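Side-chain contact in octaprenyl Pyrophosphate Synthase (Helicobacter pylori, PDB 3TC1), which probably condenses an allylic diphosphate such as farnesyl diphosphate with successive isopentenyl diphosphates into the forty-carbon octaprenyl diphosphate, using magnesium: residues Thr225-Pro228 with Tyr229-Tyr233. Sequence-based numbering, arbitrary orientation.
Sequences TTLP and YLLLY
T226 sits beside the ring of Y229 at the N-terminus of helix 227-233, where OG1 lies in the ring plane, at its edge, 3.3 Å from CD2. A chi1 of 59° puts that hydroxyl between the backbone N and the carbonyl carbon. T226 takes the N-cap position, but its side chain makes no capping bond. T225 closes over the start of the same turn: its methyl CG2 comes 3.7 Å from Y229 CB and 4.0 Å from L230 CD2. Three successive i to i+4 bonds close the first turn: L230 N to T226 O, L231 N to L227 O (2.8 Å, nearly straight at 176°) and L232 N to P228 O. P228 has no amide hydrogen, which costs nothing so early in a helix. On the leucine side L227 CD1 packs against L231 CG at 3.8 Å. The other end is the open side: partly exposed Y233 leads its ring away from 225-228 without touching it. The side chain of T226 lies about 7 Å from the bound magnesium and touches D201 of the second aspartate-rich DDxxD motif, which, as in relatives, probably serves the magnesium-diphosphate site. Y229 stacks on F220 and meets F263 edge-to-face, and the short helix is wedged between helices 152-177, 182-205 and 268-286.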
ATOM      1  N   THR B 225      16.039 -10.556  15.827  1.00 17.06           N
ATOM      2  CA  THR B 225      16.904 -10.551  17.002  1.00 16.89           C
ATOM      3  C   THR B 225      16.540  -9.319  17.830  1.00 16.70           C
ATOM      4  O   THR B 225      17.137  -8.251  17.673  1.00 17.80           O
ATOM      5  CB  THR B 225      18.398 -10.486  16.622  1.00 15.43           C
ATOM      6  OG1 THR B 225      18.698 -11.512  15.665  1.00 15.22           O
ATOM      7  CG2 THR B 225      19.262 -10.710  17.859  1.00 15.82           C
ATOM      8  N   THR B 226      15.550  -9.482  18.704  1.00 13.81           N
ATOM      9  CA  THR B 226      15.056  -8.395  19.544  1.00 15.09           C
ATOM     10  C   THR B 226      15.998  -8.047  20.696  1.00 14.44           C
ATOM     11  O   THR B 226      16.970  -8.758  20.946  1.00 13.38           O
ATOM     12  CB  THR B 226      13.656  -8.736  20.097  1.00 15.65           C
ATOM     13  OG1 THR B 226      13.717  -9.948  20.856  1.00 13.61           O
ATOM     14  CG2 THR B 226      12.672  -8.943  18.943  1.00 17.59           C
ATOM     15  N   LEU B 227      15.699  -6.955  21.397  1.00 13.09           N
ATOM     16  CA  LEU B 227      16.552  -6.499  22.499  1.00 12.09           C
ATOM     17  C   LEU B 227      16.992  -7.590  23.481  1.00 13.42           C
ATOM     18  O   LEU B 227      18.168  -7.682  23.814  1.00 12.54           O
ATOM     19  CB  LEU B 227      15.874  -5.349  23.261  1.00 11.53           C
ATOM     20  CG  LEU B 227      16.794  -4.594  24.234  1.00 14.59           C
ATOM     21  CD1 LEU B 227      18.062  -4.148  23.507  1.00 13.76           C
ATOM     22  CD2 LEU B 227      16.059  -3.393  24.821  1.00 14.26           C
ATOM     23  N   PRO B 228      16.054  -8.423  23.971  1.00 11.45           N
ATOM     24  CA  PRO B 228      16.471  -9.471  24.907  1.00 13.11           C
ATOM     25  C   PRO B 228      17.624 -10.314  24.352  1.00 13.08           C
ATOM     26  O   PRO B 228      18.581 -10.614  25.059  1.00 13.21           O
ATOM     27  CB  PRO B 228      15.199 -10.297  25.086  1.00 15.99           C
ATOM     28  CG  PRO B 228      14.116  -9.272  24.933  1.00 16.54           C
ATOM     29  CD  PRO B 228      14.599  -8.456  23.757  1.00 13.54           C
ATOM     30  N   TYR B 229      17.522 -10.691  23.080  1.00 12.98           N
ATOM     31  CA  TYR B 229      18.545 -11.511  22.432  1.00 12.68           C
ATOM     32  C   TYR B 229      19.842 -10.742  22.234  1.00 13.66           C
ATOM     33  O   TYR B 229      20.931 -11.305  22.344  1.00 14.64           O
ATOM     34  CB  TYR B 229      18.012 -12.029  21.090  1.00 12.80           C
ATOM     35  CG  TYR B 229      16.887 -13.027  21.264  1.00 14.68           C
ATOM     36  CD1 TYR B 229      17.154 -14.383  21.473  1.00 14.93           C
ATOM     37  CD2 TYR B 229      15.555 -12.609  21.268  1.00 10.26           C
ATOM     38  CE1 TYR B 229      16.122 -15.299  21.684  1.00 13.58           C
ATOM     39  CE2 TYR B 229      14.514 -13.520  21.482  1.00 14.27           C
ATOM     40  CZ  TYR B 229      14.806 -14.860  21.687  1.00 12.88           C
ATOM     41  OH  TYR B 229      13.781 -15.759  21.883  1.00 12.40           O
ATOM     42  N   LEU B 230      19.721  -9.450  21.938  1.00 13.52           N
ATOM     43  CA  LEU B 230      20.891  -8.603  21.752  1.00 14.39           C
ATOM     44  C   LEU B 230      21.650  -8.457  23.075  1.00 14.67           C
ATOM     45  O   LEU B 230      22.868  -8.624  23.126  1.00 13.19           O
ATOM     46  CB  LEU B 230      20.455  -7.225  21.240  1.00 12.97           C
ATOM     47  CG  LEU B 230      19.935  -7.259  19.798  1.00  9.76           C
ATOM     48  CD1 LEU B 230      19.086  -6.033  19.500  1.00 12.81           C
ATOM     49  CD2 LEU B 230      21.138  -7.359  18.854  1.00 11.38           C
ATOM     50  N   LEU B 231      20.921  -8.144  24.141  1.00 15.62           N
ATOM     51  CA  LEU B 231      21.538  -7.982  25.458  1.00 15.78           C
ATOM     52  C   LEU B 231      22.128  -9.304  25.949  1.00 15.80           C
ATOM     53  O   LEU B 231      23.200  -9.329  26.555  1.00 15.64           O
ATOM     54  CB  LEU B 231      20.507  -7.450  26.461  1.00 16.85           C
ATOM     55  CG  LEU B 231      19.966  -6.041  26.183  1.00 14.98           C
ATOM     56  CD1 LEU B 231      18.925  -5.667  27.223  1.00 14.45           C
ATOM     57  CD2 LEU B 231      21.119  -5.039  26.200  1.00 17.11           C
ATOM     58  N   LEU B 232      21.428 -10.404  25.687  1.00 13.41           N
ATOM     59  CA  LEU B 232      21.915 -11.723  26.091  1.00 14.16           C
ATOM     60  C   LEU B 232      23.214 -12.051  25.364  1.00 12.69           C
ATOM     61  O   LEU B 232      24.196 -12.462  25.976  1.00 13.47           O
ATOM     62  CB  LEU B 232      20.880 -12.813  25.770  1.00 11.23           C
ATOM     63  CG  LEU B 232      21.356 -14.241  26.091  1.00 14.00           C
ATOM     64  CD1 LEU B 232      21.613 -14.370  27.599  1.00 12.68           C
ATOM     65  CD2 LEU B 232      20.317 -15.258  25.643  1.00 11.47           C
ATOM     66  N   TYR B 233      23.209 -11.862  24.047  1.00 13.11           N
ATOM     67  CA  TYR B 233      24.376 -12.146  23.214  1.00 14.82           C
ATOM     68  C   TYR B 233      25.648 -11.456  23.711  1.00 15.73           C
ATOM     69  O   TYR B 233      26.740 -12.018  23.637  1.00 13.56           O
ATOM     70  CB  TYR B 233      24.109 -11.712  21.768  1.00 17.32           C
ATOM     71  CG  TYR B 233      25.254 -12.026  20.838  1.00 21.19           C
ATOM     72  CD1 TYR B 233      25.469 -13.327  20.384  1.00 22.07           C
ATOM     73  CD2 TYR B 233      26.149 -11.034  20.443  1.00 21.62           C
ATOM     74  CE1 TYR B 233      26.546 -13.632  19.561  1.00 23.38           C
ATOM     75  CE2 TYR B 233      27.231 -11.328  19.623  1.00 22.61           C
ATOM     76  CZ  TYR B 233      27.421 -12.628  19.185  1.00 22.65           C
ATOM     77  OH  TYR B 233      28.476 -12.924  18.361  1.00 27.69           O
TER